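PDB 3LL3: gluconate kinase from Lactobacillus acidophilus, which probably transfers a phosphate from ATP to gluconate or a related sugar, and is seen here with ATP and D-xylulose bound. Local coordinates for residues Gly43-Asp48 against Trp99-Ala104; Met9-Thr14 against Lys33-Ile38; Ile416-Ile421 against Tyr461-Lys466; Asp253-Asn258 against Lys392-Ile397; Gly180-Lys185 against Cys282-Lys287. All coordinates share one frame; numbering follows the deposited sequence.

Interaction 1: Gly43-Asp48 against Trp99-Ala104. With XUL (D-xylulose), chain E.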
# COMPACT_ATOMS: atom_id res chain seq x y z
N GLY A 43 -5.49 10.83 -23.63
CA GLY A 43 -4.18 10.57 -24.20
C GLY A 43 -3.74 11.64 -25.19
O GLY A 43 -2.56 11.72 -25.55
N GLN A 44 -4.69 12.47 -25.62
CA GLN A 44 -4.34 13.55 -26.53
C GLN A 44 -3.66 14.70 -25.80
O GLN A 44 -4.06 15.09 -24.70
CB GLN A 44 -5.55 14.05 -27.32
CG GLN A 44 -5.13 14.85 -28.56
CD GLN A 44 -6.27 15.54 -29.27
OE1 GLN A 44 -7.40 15.58 -28.77
NE2 GLN A 44 -5.98 16.10 -30.43
N ALA A 45 -2.62 15.25 -26.43
CA ALA A 45 -1.85 16.32 -25.83
C ALA A 45 -1.15 17.13 -26.91
O ALA A 45 0.01 16.86 -27.25
CB ALA A 45 -0.84 15.75 -24.83
N GLU A 46 -1.86 18.11 -27.45
CA GLU A 46 -1.36 18.92 -28.56
C GLU A 46 -1.39 20.39 -28.17
O GLU A 46 -2.13 20.79 -27.26
CB GLU A 46 -2.21 18.73 -29.82
CG GLU A 46 -2.31 17.30 -30.32
CD GLU A 46 -3.16 17.17 -31.58
OE1 GLU A 46 -3.72 18.19 -32.04
OE2 GLU A 46 -3.27 16.06 -32.12
N GLU A 47 -0.60 21.20 -28.85
CA GLU A 47 -0.78 22.64 -28.73
C GLU A 47 -0.64 23.30 -30.09
O GLU A 47 -0.03 22.74 -31.01
CB GLU A 47 0.17 23.25 -27.68
CG GLU A 47 1.56 22.64 -27.64
CD GLU A 47 2.29 22.89 -26.32
OE1 GLU A 47 3.53 23.01 -26.34
OE2 GLU A 47 1.63 22.96 -25.26
N ASP A 48 -1.24 24.48 -30.21
CA ASP A 48 -1.26 25.22 -31.48
C ASP A 48 0.04 26.00 -31.68
O ASP A 48 0.32 26.94 -30.93
CB ASP A 48 -2.48 26.15 -31.50
CG ASP A 48 -2.65 26.87 -32.84
OD1 ASP A 48 -1.70 26.92 -33.65
OD2 ASP A 48 -3.76 27.40 -33.08
N TRP A 99 5.31 15.72 -26.16
CA TRP A 99 5.85 14.49 -25.61
C TRP A 99 4.76 13.70 -24.89
O TRP A 99 4.81 12.49 -24.87
CB TRP A 99 7.01 14.79 -24.66
CG TRP A 99 6.55 15.42 -23.40
CD1 TRP A 99 6.40 16.76 -23.16
CD2 TRP A 99 6.14 14.75 -22.21
NE1 TRP A 99 5.93 16.96 -21.89
CE2 TRP A 99 5.76 15.74 -21.28
CE3 TRP A 99 6.07 13.41 -21.83
CZ2 TRP A 99 5.32 15.43 -19.99
CZ3 TRP A 99 5.63 13.10 -20.56
CH2 TRP A 99 5.26 14.11 -19.65
N ALA A 100 3.77 14.39 -24.31
CA ALA A 100 2.77 13.73 -23.45
C ALA A 100 1.63 13.04 -24.19
O ALA A 100 0.79 12.37 -23.58
CB ALA A 100 2.21 14.73 -22.40
N ASP A 101 1.58 13.19 -25.51
CA ASP A 101 0.52 12.59 -26.31
C ASP A 101 0.80 11.10 -26.43
O ASP A 101 1.90 10.71 -26.79
CB ASP A 101 0.51 13.22 -27.71
CG ASP A 101 -0.77 12.94 -28.46
OD1 ASP A 101 -1.56 13.88 -28.64
OD2 ASP A 101 -0.99 11.77 -28.84
N ASN A 102 -0.19 10.26 -26.15
CA ASN A 102 0.11 8.83 -26.17
C ASN A 102 -0.50 8.07 -27.36
O ASN A 102 -0.68 6.85 -27.31
CB ASN A 102 -0.24 8.18 -24.82
CG ASN A 102 -1.72 8.26 -24.51
OD1 ASN A 102 -2.57 8.06 -25.38
ND2 ASN A 102 -2.03 8.54 -23.24
N CYS A 103 -0.78 8.79 -28.44
CA CYS A 103 -1.41 8.19 -29.61
C CYS A 103 -0.66 6.95 -30.11
O CYS A 103 -1.29 6.03 -30.63
CB CYS A 103 -1.58 9.22 -30.73
SG CYS A 103 -0.02 9.89 -31.43
N ALA A 104 0.66 6.94 -29.93
CA ALA A 104 1.52 5.87 -30.44
C ALA A 104 1.72 4.70 -29.47
O ALA A 104 2.57 3.84 -29.69
CB ALA A 104 2.89 6.43 -30.84
C1 XUL E . 13.57 15.03 -21.27
C2 XUL E . 12.34 14.16 -21.61
C3 XUL E . 10.91 14.74 -21.46
C4 XUL E . 10.81 16.27 -21.28
C5 XUL E . 11.13 17.06 -22.56
O1 XUL E . 14.24 14.49 -20.16
O2 XUL E . 12.51 13.02 -21.95
O3 XUL E . 10.30 14.17 -20.32
O4 XUL E . 9.49 16.56 -20.88
O5 XUL E . 10.53 18.33 -22.53
O HOH W 1 -3.03 13.82 -30.82
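Asp101 takes hold of the backbone of Gly43-Asp48 where the loop before strand 46-47 meets the loop after strand 96-97. Its OD1 accepts a hydrogen bond from Ala45 N at 2.8 Å, from well above the carboxylate plane, while its OD2 accepts from Cys103 N in an Asx turn, which fixes the rotation of the carboxylate. With chi1 at -164°, CG is turned away from the residue's own amide and reaches the backbone of Gly43-Asp48. Packing is tight beside it: Asn102 N donates to Gly43 O at 2.8 Å, and Asn102 OD1 lies 3.2 Å from Gly43 CA, so that a CB on the glycine would clash. Ala45 CB rests 4.0 Å from Ala100 CB, which sits over the centre of the Trp99 ring; xylulose O4 lies above the opposite face. The other flank is wetter: a water donates to both Glu46 OE2 and Asp101 OD1, bridging two carboxylates that would otherwise probably repel, and Glu46 OE1 is bonded to Asn95. Replacing Asp101 by an alanine is likely to leave the amides of Ala45 and Cys103 without their acceptor. Strand 46-47 runs out of the contact and pairs with strand 96-97, helix 49-65 follows Asp48, and helix 105-114 starts after Ala104.

Interaction 2: Met9-Thr14 against Lys33-Ile38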
# COMPACT_ATOMS: atom_id res chain seq x y z
N MSE A 9 15.09 32.18 -24.02
CA MSE A 9 13.70 31.77 -24.13
C MSE A 9 13.59 30.32 -23.72
O MSE A 9 14.47 29.52 -24.01
CB MSE A 9 13.23 31.90 -25.57
CG MSE A 9 13.35 33.31 -26.13
SE MSE A 9 12.02 34.49 -25.33
CE MSE A 9 10.38 33.75 -26.11
N ASP A 10 12.48 29.97 -23.06
CA ASP A 10 12.24 28.62 -22.62
C ASP A 10 10.85 28.20 -23.09
O ASP A 10 9.85 28.59 -22.50
CB ASP A 10 12.31 28.57 -21.11
CG ASP A 10 12.06 27.19 -20.55
OD1 ASP A 10 12.73 26.23 -21.01
OD2 ASP A 10 11.22 27.07 -19.63
N VAL A 11 10.80 27.41 -24.16
CA VAL A 11 9.53 27.09 -24.79
C VAL A 11 9.00 25.79 -24.21
O VAL A 11 9.27 24.69 -24.71
CB VAL A 11 9.67 27.01 -26.35
CG1 VAL A 11 8.30 26.91 -27.00
CG2 VAL A 11 10.41 28.24 -26.87
N GLY A 12 8.24 25.91 -23.13
CA GLY A 12 7.73 24.75 -22.43
C GLY A 12 6.35 24.35 -22.89
O GLY A 12 5.74 25.04 -23.69
N THR A 13 5.87 23.22 -22.41
CA THR A 13 4.47 22.89 -22.58
C THR A 13 3.71 23.85 -21.66
O THR A 13 4.23 24.28 -20.62
CB THR A 13 4.19 21.43 -22.20
OG1 THR A 13 4.87 21.10 -20.99
CG2 THR A 13 4.70 20.49 -23.29
N THR A 14 2.49 24.22 -22.05
CA THR A 14 1.67 25.18 -21.30
C THR A 14 2.17 26.64 -21.23
O THR A 14 1.34 27.54 -21.09
CB THR A 14 1.32 24.70 -19.87
OG1 THR A 14 2.48 24.78 -19.03
CG2 THR A 14 0.82 23.27 -19.88
N LYS A 33 4.19 33.77 -20.96
CA LYS A 33 2.81 33.69 -21.46
C LYS A 33 2.43 32.24 -21.78
O LYS A 33 3.21 31.51 -22.39
CB LYS A 33 2.61 34.55 -22.72
CG LYS A 33 2.81 36.06 -22.52
CD LYS A 33 2.01 36.61 -21.31
CE LYS A 33 2.40 38.06 -20.99
NZ LYS A 33 1.89 38.51 -19.65
N GLY A 34 1.22 31.84 -21.39
CA GLY A 34 0.78 30.47 -21.58
C GLY A 34 -0.09 30.21 -22.80
O GLY A 34 -0.55 31.13 -23.48
N TYR A 35 -0.30 28.93 -23.10
CA TYR A 35 -1.21 28.51 -24.16
C TYR A 35 -1.90 27.24 -23.69
O TYR A 35 -1.35 26.50 -22.89
CB TYR A 35 -0.45 28.27 -25.47
CG TYR A 35 1.02 28.03 -25.27
CD1 TYR A 35 1.93 29.09 -25.29
CD2 TYR A 35 1.51 26.75 -25.03
CE1 TYR A 35 3.29 28.87 -25.10
CE2 TYR A 35 2.85 26.52 -24.84
CZ TYR A 35 3.75 27.57 -24.87
OH TYR A 35 5.09 27.32 -24.66
N PRO A 36 -3.12 27.00 -24.18
CA PRO A 36 -3.89 25.84 -23.71
C PRO A 36 -3.35 24.54 -24.30
O PRO A 36 -2.82 24.54 -25.41
CB PRO A 36 -5.29 26.10 -24.28
CG PRO A 36 -5.21 27.38 -25.07
CD PRO A 36 -3.78 27.68 -25.30
N LEU A 37 -3.49 23.45 -23.56
CA LEU A 37 -3.23 22.14 -24.12
C LEU A 37 -4.49 21.66 -24.82
O LEU A 37 -5.60 21.93 -24.36
CB LEU A 37 -2.84 21.15 -23.02
CG LEU A 37 -1.91 20.01 -23.43
CD1 LEU A 37 -0.47 20.52 -23.58
CD2 LEU A 37 -1.97 18.88 -22.41
N ILE A 38 -4.33 20.97 -25.94
CA ILE A 38 -5.46 20.41 -26.66
C ILE A 38 -5.63 18.94 -26.30
O ILE A 38 -4.88 18.08 -26.76
CB ILE A 38 -5.26 20.56 -28.17
CG1 ILE A 38 -5.01 22.02 -28.52
CG2 ILE A 38 -6.46 20.01 -28.93
CD1 ILE A 38 -4.50 22.24 -29.92
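Tyr35 reaches back with its phenol to a main-chain carbonyl of the other segment, and its first torsion is strained on the way: chi1 is 21°, far from any staggered value. The gain is a short hydrogen bond from OH to Gly12 O, 2.6 Å long, with that oxygen lying at the edge of the ring and in its plane. The same residue is held a second time at its amide, where Tyr35 N donates to Thr14 O at 2.9 Å. Between these bonds one face of the ring is covered by Thr14, its C atom 3.6 Å above the plane toward the rim. Gly34 CA comes within 3.0 Å of Thr14 O, and a side chain there would collide with that oxygen. The segments are the ends of strands 4-11 and 27-34, which flank strand 15-22 in the N-terminal domain sheet of this actin-like ATPase fold; strand 4-11 ends in an inverse gamma turn centred on Val11. A phenylalanine in place of Tyr35 would probably leave Gly12 O and Thr16 without this partner and the far end of the ring less firmly held. Val11 CG1 stands 4.0 Å from Tyr35 OH, its side chain roughly perpendicular to the tyrosine, and Ile52 of helix 49-65 touches both residues, while Thr16 OG1 is a further hydrogen-bond partner of the hydroxyl.

Interaction 3: Ile416-Ile421 against Tyr461-Lys466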
# COMPACT_ATOMS: atom_id res chain seq x y z
N ILE A 416 19.65 9.75 1.46
CA ILE A 416 19.28 8.63 0.60
C ILE A 416 20.29 8.41 -0.54
O ILE A 416 20.73 7.28 -0.76
CB ILE A 416 17.86 8.79 0.04
CG1 ILE A 416 16.84 8.54 1.16
CG2 ILE A 416 17.62 7.86 -1.14
CD1 ILE A 416 15.42 8.90 0.78
N PHE A 417 20.64 9.47 -1.25
CA PHE A 417 21.66 9.37 -2.30
C PHE A 417 23.07 9.13 -1.72
O PHE A 417 23.93 8.56 -2.39
CB PHE A 417 21.67 10.64 -3.19
CG PHE A 417 20.55 10.70 -4.21
CD1 PHE A 417 20.82 10.65 -5.56
CD2 PHE A 417 19.22 10.82 -3.80
CE1 PHE A 417 19.79 10.72 -6.52
CE2 PHE A 417 18.19 10.89 -4.73
CZ PHE A 417 18.47 10.83 -6.10
N ASN A 418 23.29 9.54 -0.48
CA ASN A 418 24.61 9.41 0.15
C ASN A 418 25.71 10.11 -0.66
O ASN A 418 26.83 9.60 -0.78
CB ASN A 418 25.01 7.96 0.38
CG ASN A 418 26.07 7.81 1.48
OD1 ASN A 418 26.27 8.73 2.28
ND2 ASN A 418 26.73 6.66 1.53
N VAL A 419 25.36 11.25 -1.24
CA VAL A 419 26.33 12.15 -1.85
C VAL A 419 25.88 13.58 -1.48
O VAL A 419 24.71 13.80 -1.16
CB VAL A 419 26.43 11.95 -3.40
CG1 VAL A 419 26.54 10.48 -3.78
CG2 VAL A 419 25.25 12.54 -4.09
N PRO A 420 26.81 14.54 -1.48
CA PRO A 420 26.37 15.89 -1.10
C PRO A 420 25.35 16.46 -2.10
O PRO A 420 25.46 16.23 -3.31
CB PRO A 420 27.66 16.70 -1.12
CG PRO A 420 28.76 15.68 -0.98
CD PRO A 420 28.26 14.48 -1.71
N ILE A 421 24.38 17.19 -1.57
CA ILE A 421 23.38 17.86 -2.38
C ILE A 421 23.75 19.35 -2.45
O ILE A 421 23.92 20.01 -1.41
CB ILE A 421 21.96 17.70 -1.76
CG1 ILE A 421 21.54 16.21 -1.74
CG2 ILE A 421 20.95 18.62 -2.45
CD1 ILE A 421 21.17 15.66 -3.08
N TYR A 461 24.47 20.31 1.24
CA TYR A 461 23.98 19.43 2.29
C TYR A 461 24.76 18.12 2.26
O TYR A 461 24.67 17.38 1.28
CB TYR A 461 22.48 19.15 2.07
CG TYR A 461 21.65 20.42 2.12
CD1 TYR A 461 20.95 20.77 3.26
CD2 TYR A 461 21.57 21.26 1.02
CE1 TYR A 461 20.20 21.92 3.31
CE2 TYR A 461 20.82 22.41 1.06
CZ TYR A 461 20.14 22.74 2.21
OH TYR A 461 19.39 23.91 2.27
N PHE A 462 25.53 17.83 3.31
CA PHE A 462 26.27 16.57 3.37
C PHE A 462 25.43 15.47 4.00
O PHE A 462 24.64 15.73 4.90
CB PHE A 462 27.58 16.73 4.12
CG PHE A 462 28.49 17.77 3.54
CD1 PHE A 462 28.40 19.10 3.95
CD2 PHE A 462 29.41 17.43 2.56
CE1 PHE A 462 29.23 20.08 3.38
CE2 PHE A 462 30.25 18.41 2.00
CZ PHE A 462 30.15 19.74 2.42
N PRO A 463 25.61 14.23 3.52
CA PRO A 463 24.90 13.08 4.10
C PRO A 463 25.19 12.97 5.59
O PRO A 463 26.34 13.07 6.00
CB PRO A 463 25.50 11.88 3.36
CG PRO A 463 25.99 12.48 2.04
CD PRO A 463 26.51 13.83 2.42
N ASN A 464 24.14 12.82 6.40
CA ASN A 464 24.29 12.47 7.80
C ASN A 464 24.50 10.94 7.86
O ASN A 464 23.66 10.16 7.41
CB ASN A 464 23.05 12.94 8.57
CG ASN A 464 23.01 12.44 10.00
OD1 ASN A 464 22.95 11.23 10.25
ND2 ASN A 464 23.02 13.37 10.95
N PRO A 465 25.67 10.52 8.37
CA PRO A 465 26.12 9.12 8.36
C PRO A 465 25.12 8.15 9.00
O PRO A 465 24.91 7.05 8.48
CB PRO A 465 27.40 9.15 9.21
CG PRO A 465 27.87 10.55 9.14
CD PRO A 465 26.64 11.41 9.04
N LYS A 466 24.53 8.57 10.12
CA LYS A 466 23.57 7.73 10.83
C LYS A 466 22.33 7.44 9.98
O LYS A 466 22.03 6.29 9.70
CB LYS A 466 23.20 8.39 12.16
CG LYS A 466 22.85 7.41 13.25
CD LYS A 466 22.74 8.11 14.59
CE LYS A 466 22.64 7.09 15.72
NZ LYS A 466 23.78 6.12 15.70
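Ile421 and Tyr461 form an antiparallel hydrogen-bonded pair at the edge of the C-terminal domain sheet, where a helix-to-strand turn meets a strand-to-helix turn. Ile421 N donates to Tyr461 O at 2.9 Å, and Tyr461 N returns the bond to Ile421 O at 2.7 Å. The two side chains leave the sheet on the same face, CB to CB 4.1 Å, and the edge of the Tyr461 ring passes Ile421 O. That ring is placed by a chi1 of -61°, which sets CG opposite the carbonyl carbon. Beyond the pair, prolines take over from hydrogen bonds. The CA of Pro420 makes a CH contact of 3.3 Å with Tyr461 O, and its CG rests against CD2 of the Phe462 ring. Pro463 points its ring into the turn after helix 407-417, its CG 3.6 Å from Val419 N, while its CB meets OD1 of the Asn418 side chain at 3.4 Å from across. The Tyr461 hydroxyl bonds to Asp407 and Arg410 of helix 407-417. On the inner side strand 421-424 runs parallel to strand 396-400 in the same sheet, and Pro420 bonds to Ile397 through the backbone; the chain runs on from Pro463 into helix 465-485, whose Ala468 and Gln472 touch Asn418.

Interaction 4: Asp253-Asn258 against Lys392-Ile397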
# COMPACT_ATOMS: atom_id res chain seq x y z
N ASP A 253 31.33 13.80 -13.14
CA ASP A 253 31.59 13.93 -11.70
C ASP A 253 30.37 14.49 -11.00
O ASP A 253 30.26 14.39 -9.78
CB ASP A 253 32.80 14.83 -11.42
CG ASP A 253 34.14 14.17 -11.75
OD1 ASP A 253 34.26 12.93 -11.71
OD2 ASP A 253 35.10 14.90 -12.06
N HIS A 254 29.46 15.08 -11.76
CA HIS A 254 28.21 15.61 -11.22
C HIS A 254 26.98 14.97 -11.87
O HIS A 254 27.06 14.41 -12.97
CB HIS A 254 28.15 17.13 -11.40
CG HIS A 254 29.06 17.89 -10.48
ND1 HIS A 254 30.44 17.83 -10.56
CD2 HIS A 254 28.79 18.77 -9.49
CE1 HIS A 254 30.97 18.62 -9.65
NE2 HIS A 254 29.99 19.21 -8.98
N CYS A 255 25.84 15.03 -11.17
CA CYS A 255 24.53 14.72 -11.75
C CYS A 255 23.64 15.94 -11.52
O CYS A 255 23.88 16.71 -10.58
CB CYS A 255 23.88 13.52 -11.05
SG CYS A 255 24.59 11.89 -11.43
N ALA A 256 22.62 16.12 -12.33
CA ALA A 256 21.61 17.14 -12.05
C ALA A 256 20.29 16.47 -11.68
O ALA A 256 19.78 15.60 -12.41
CB ALA A 256 21.44 18.09 -13.24
N LEU A 257 19.76 16.85 -10.52
CA LEU A 257 18.47 16.35 -10.02
C LEU A 257 17.51 17.54 -9.96
O LEU A 257 17.72 18.50 -9.20
CB LEU A 257 18.64 15.77 -8.62
CG LEU A 257 17.32 15.44 -7.91
CD1 LEU A 257 16.67 14.24 -8.63
CD2 LEU A 257 17.54 15.14 -6.46
N ASN A 258 16.46 17.49 -10.75
CA ASN A 258 15.45 18.52 -10.63
C ASN A 258 14.15 17.86 -10.25
O ASN A 258 13.78 16.82 -10.81
CB ASN A 258 15.27 19.27 -11.93
CG ASN A 258 14.19 20.32 -11.84
OD1 ASN A 258 14.39 21.39 -11.26
ND2 ASN A 258 13.03 20.03 -12.42
N LYS A 392 31.97 5.52 -11.08
CA LYS A 392 32.23 6.46 -10.00
C LYS A 392 30.91 7.07 -9.55
O LYS A 392 30.14 7.56 -10.37
CB LYS A 392 33.20 7.55 -10.45
N LYS A 393 30.62 7.01 -8.25
CA LYS A 393 29.52 7.81 -7.71
C LYS A 393 29.90 9.26 -8.01
O LYS A 393 31.07 9.63 -7.88
CB LYS A 393 29.37 7.61 -6.19
CG LYS A 393 28.40 6.50 -5.78
CD LYS A 393 27.89 6.69 -4.34
CE LYS A 393 28.96 7.34 -3.44
NZ LYS A 393 28.47 7.58 -2.05
N PRO A 394 28.93 10.07 -8.43
CA PRO A 394 29.21 11.50 -8.64
C PRO A 394 29.61 12.10 -7.30
O PRO A 394 29.24 11.55 -6.27
CB PRO A 394 27.86 12.05 -9.09
CG PRO A 394 26.85 11.05 -8.52
CD PRO A 394 27.53 9.74 -8.74
N VAL A 395 30.36 13.19 -7.31
CA VAL A 395 30.80 13.80 -6.05
C VAL A 395 29.79 14.83 -5.53
O VAL A 395 29.95 15.38 -4.46
CB VAL A 395 32.17 14.49 -6.23
CG1 VAL A 395 33.17 13.51 -6.80
CG2 VAL A 395 32.05 15.71 -7.16
N ALA A 396 28.76 15.11 -6.31
CA ALA A 396 27.73 16.04 -5.90
C ALA A 396 26.52 15.87 -6.81
O ALA A 396 26.66 15.45 -7.95
CB ALA A 396 28.22 17.47 -5.93
N ILE A 397 25.36 16.19 -6.27
CA ILE A 397 24.12 16.28 -7.02
C ILE A 397 23.73 17.74 -7.00
O ILE A 397 23.51 18.31 -5.91
CB ILE A 397 22.97 15.51 -6.33
CG1 ILE A 397 23.37 14.06 -6.01
CG2 ILE A 397 21.72 15.58 -7.21
CD1 ILE A 397 23.74 13.24 -7.20
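Ile397 and Leu257 make the closest side-chain contact, CG2 of the isoleucine to CB of the leucine at 3.4 Å, tighter than ordinary carbon packing. The second branch of Ile397 goes to another residue: its CD1 touches Cys255 CB at 3.9 Å, so the side chain spans the cysteine and the leucine on one face of the sheet. With chi1 at -52°, Ile397 holds CG1 opposite its carbonyl carbon and CG2 opposite its own amide, and each branch thereby gains its own neighbour. Cys255 SG, swung beside its own amide, meets CG of the Pro394 ring at 3.8 Å, extending this apolar row to the end of the contact.

The backbone sets these side chains in place. Cys255 and Ile397 pair as parallel neighbours, their CA atoms 5.0 Å apart, and Cys255 N gives a weak bond to Ala396 O at 3.3 Å. A firmer one lies further back along the chain: Val395 N donates to Asp253 O at 2.7 Å, while Val395 CG2 lies 3.4 Å from the same oxygen.

Further out, strand 263-269 continues the sheet beyond strand 254-259, with Ile265 touching both Cys255 and Leu257. Helix 365-388 covers the same apolar face through Leu380 on Leu257 and Ile388 on Pro394, and Ile421 packs against Ile397. Two backbone bonds, one of them weak, join the segments here, so cohesion probably owes much to the buried apolar row of Leu257, Ile397, Cys255 and Pro394.

Interaction 5: Gly180-Lys185 against Cys282-Lys287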
# COMPACT_ATOMS: atom_id res chain seq x y z
N GLY A 180 14.37 10.05 -31.67
CA GLY A 180 14.44 8.60 -31.75
C GLY A 180 14.88 8.18 -33.15
O GLY A 180 14.74 7.03 -33.53
N ILE A 181 15.42 9.13 -33.91
CA ILE A 181 15.84 8.86 -35.29
C ILE A 181 17.33 9.16 -35.45
O ILE A 181 17.94 8.76 -36.43
CB ILE A 181 15.05 9.71 -36.30
CG1 ILE A 181 13.55 9.63 -36.00
CG2 ILE A 181 15.32 9.26 -37.75
CD1 ILE A 181 12.72 10.61 -36.83
N LEU A 182 17.92 9.83 -34.46
CA LEU A 182 19.33 10.22 -34.54
C LEU A 182 20.23 9.07 -34.12
O LEU A 182 20.15 8.59 -32.99
CB LEU A 182 19.60 11.43 -33.64
CG LEU A 182 21.01 12.02 -33.72
CD1 LEU A 182 21.19 12.81 -35.01
CD2 LEU A 182 21.36 12.89 -32.49
N ASN A 183 21.11 8.64 -35.02
CA ASN A 183 22.05 7.57 -34.72
C ASN A 183 23.10 8.02 -33.70
O ASN A 183 23.71 9.07 -33.85
CB ASN A 183 22.73 7.05 -36.00
CG ASN A 183 23.57 5.80 -35.77
OD1 ASN A 183 23.11 4.69 -35.99
ND2 ASN A 183 24.80 5.98 -35.31
N LEU A 184 23.32 7.20 -32.68
CA LEU A 184 24.25 7.57 -31.60
C LEU A 184 25.69 7.66 -32.07
O LEU A 184 26.45 8.49 -31.58
CB LEU A 184 24.16 6.57 -30.45
CG LEU A 184 22.93 6.67 -29.54
CD1 LEU A 184 22.88 5.49 -28.62
CD2 LEU A 184 22.93 7.95 -28.73
N LYS A 185 26.07 6.80 -33.01
CA LYS A 185 27.46 6.72 -33.47
C LYS A 185 27.82 7.73 -34.56
O LYS A 185 28.94 8.24 -34.59
CB LYS A 185 27.79 5.32 -33.97
CG LYS A 185 28.08 4.32 -32.87
CD LYS A 185 27.97 2.89 -33.41
CE LYS A 185 27.89 1.87 -32.28
NZ LYS A 185 27.21 0.61 -32.72
N CYS A 282 19.80 8.08 -23.69
CA CYS A 282 21.10 8.65 -24.01
C CYS A 282 20.93 9.58 -25.21
O CYS A 282 20.67 9.13 -26.33
CB CYS A 282 22.13 7.55 -24.30
SG CYS A 282 23.74 8.13 -24.94
N TYR A 283 21.01 10.89 -24.95
CA TYR A 283 20.77 11.93 -25.96
C TYR A 283 22.07 12.69 -26.22
O TYR A 283 22.54 13.46 -25.36
CB TYR A 283 19.73 12.97 -25.49
CG TYR A 283 18.35 12.43 -25.15
CD1 TYR A 283 17.86 11.26 -25.75
CD2 TYR A 283 17.51 13.11 -24.27
CE1 TYR A 283 16.59 10.78 -25.46
CE2 TYR A 283 16.25 12.63 -23.96
CZ TYR A 283 15.79 11.46 -24.56
OH TYR A 283 14.54 10.98 -24.28
N PRO A 284 22.67 12.47 -27.40
CA PRO A 284 23.91 13.18 -27.75
C PRO A 284 23.77 14.71 -27.69
O PRO A 284 22.69 15.24 -27.98
CB PRO A 284 24.17 12.75 -29.21
CG PRO A 284 23.47 11.45 -29.37
CD PRO A 284 22.27 11.49 -28.43
N ALA A 285 24.85 15.40 -27.32
CA ALA A 285 24.91 16.85 -27.40
C ALA A 285 25.94 17.26 -28.47
O ALA A 285 25.79 18.26 -29.17
CB ALA A 285 25.29 17.44 -26.02
N ASP A 286 27.00 16.46 -28.57
CA ASP A 286 27.98 16.58 -29.64
C ASP A 286 28.83 15.33 -29.56
O ASP A 286 28.48 14.38 -28.84
CB ASP A 286 28.82 17.84 -29.51
CG ASP A 286 29.49 17.96 -28.16
OD1 ASP A 286 30.33 17.09 -27.81
OD2 ASP A 286 29.16 18.91 -27.43
N LYS A 287 29.94 15.31 -30.28
CA LYS A 287 30.69 14.06 -30.40
C LYS A 287 31.27 13.55 -29.08
O LYS A 287 31.51 12.36 -28.93
CB LYS A 287 31.79 14.17 -31.46
CG LYS A 287 31.31 13.88 -32.87
CD LYS A 287 30.71 12.48 -32.98
CE LYS A 287 31.75 11.39 -32.78
NZ LYS A 287 31.26 10.10 -33.35
O HOH W 2 29.21 9.23 -31.44
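Leu184 and Pro284 carry the apolar part of this contact, the leucine's CD2 standing 3.6 Å from CG of the proline ring, with the two side chains crossing at about a right angle. The same methyl also touches Cys282 SG at 3.9 Å and lies 3.5 Å from Cys282 O, so one branch of Leu184 serves both Cys282 and Pro284. Chi1 of -75° sets CG opposite the carbonyl carbon, and an extended chi2 of 171° helps bring CD2 to the strand. Leu182 meets the same ring tip to tip, CD2 to Pro284 CG at 4.0 Å. Polar contacts gather at the exposed side around the ammonium of Lys287. Its chain, bent at chi2 and chi3, brings NZ to Lys185 O in a weak bond of 3.2 Å. A water adds a second link, donating to Leu184 O at 2.9 Å and accepting from NZ at 2.9 Å. Strand 289-296, the antiparallel neighbour in the sheet, touches Cys282 and Pro284 through Tyr290, and Leu187 touches Pro284 and Lys287. The chemistry therefore divides: a buried apolar centre joins a loop of the N-terminal domain to an edge strand of the C-terminal one, while the lysine ties the exposed side by a weak bond and a water.

In the fold
Two pairs of contacts touch. Interactions 1 and 2, with centres 14 Å apart, meet where Ile38 N probably bonds to Glu46 O at 2.6 Å. Interactions 3 and 4, 12 Å between centres, share one sheet, Ile397 N lying 3.0 Å from Pro420 O and Lys393 NZ 2.9 Å from Asn418 O. The pairs sit on opposite sides of the chain's centre, interactions 1 and 4 being 32 Å apart by their centres. Interaction 5 joins the two domains and reaches the sheet of interaction 4. Trp99 of interaction 1 and Tyr283 of interaction 5 line the xylulose pocket, and the Thr14 side chain of interaction 2 is about 7 Å from ATP.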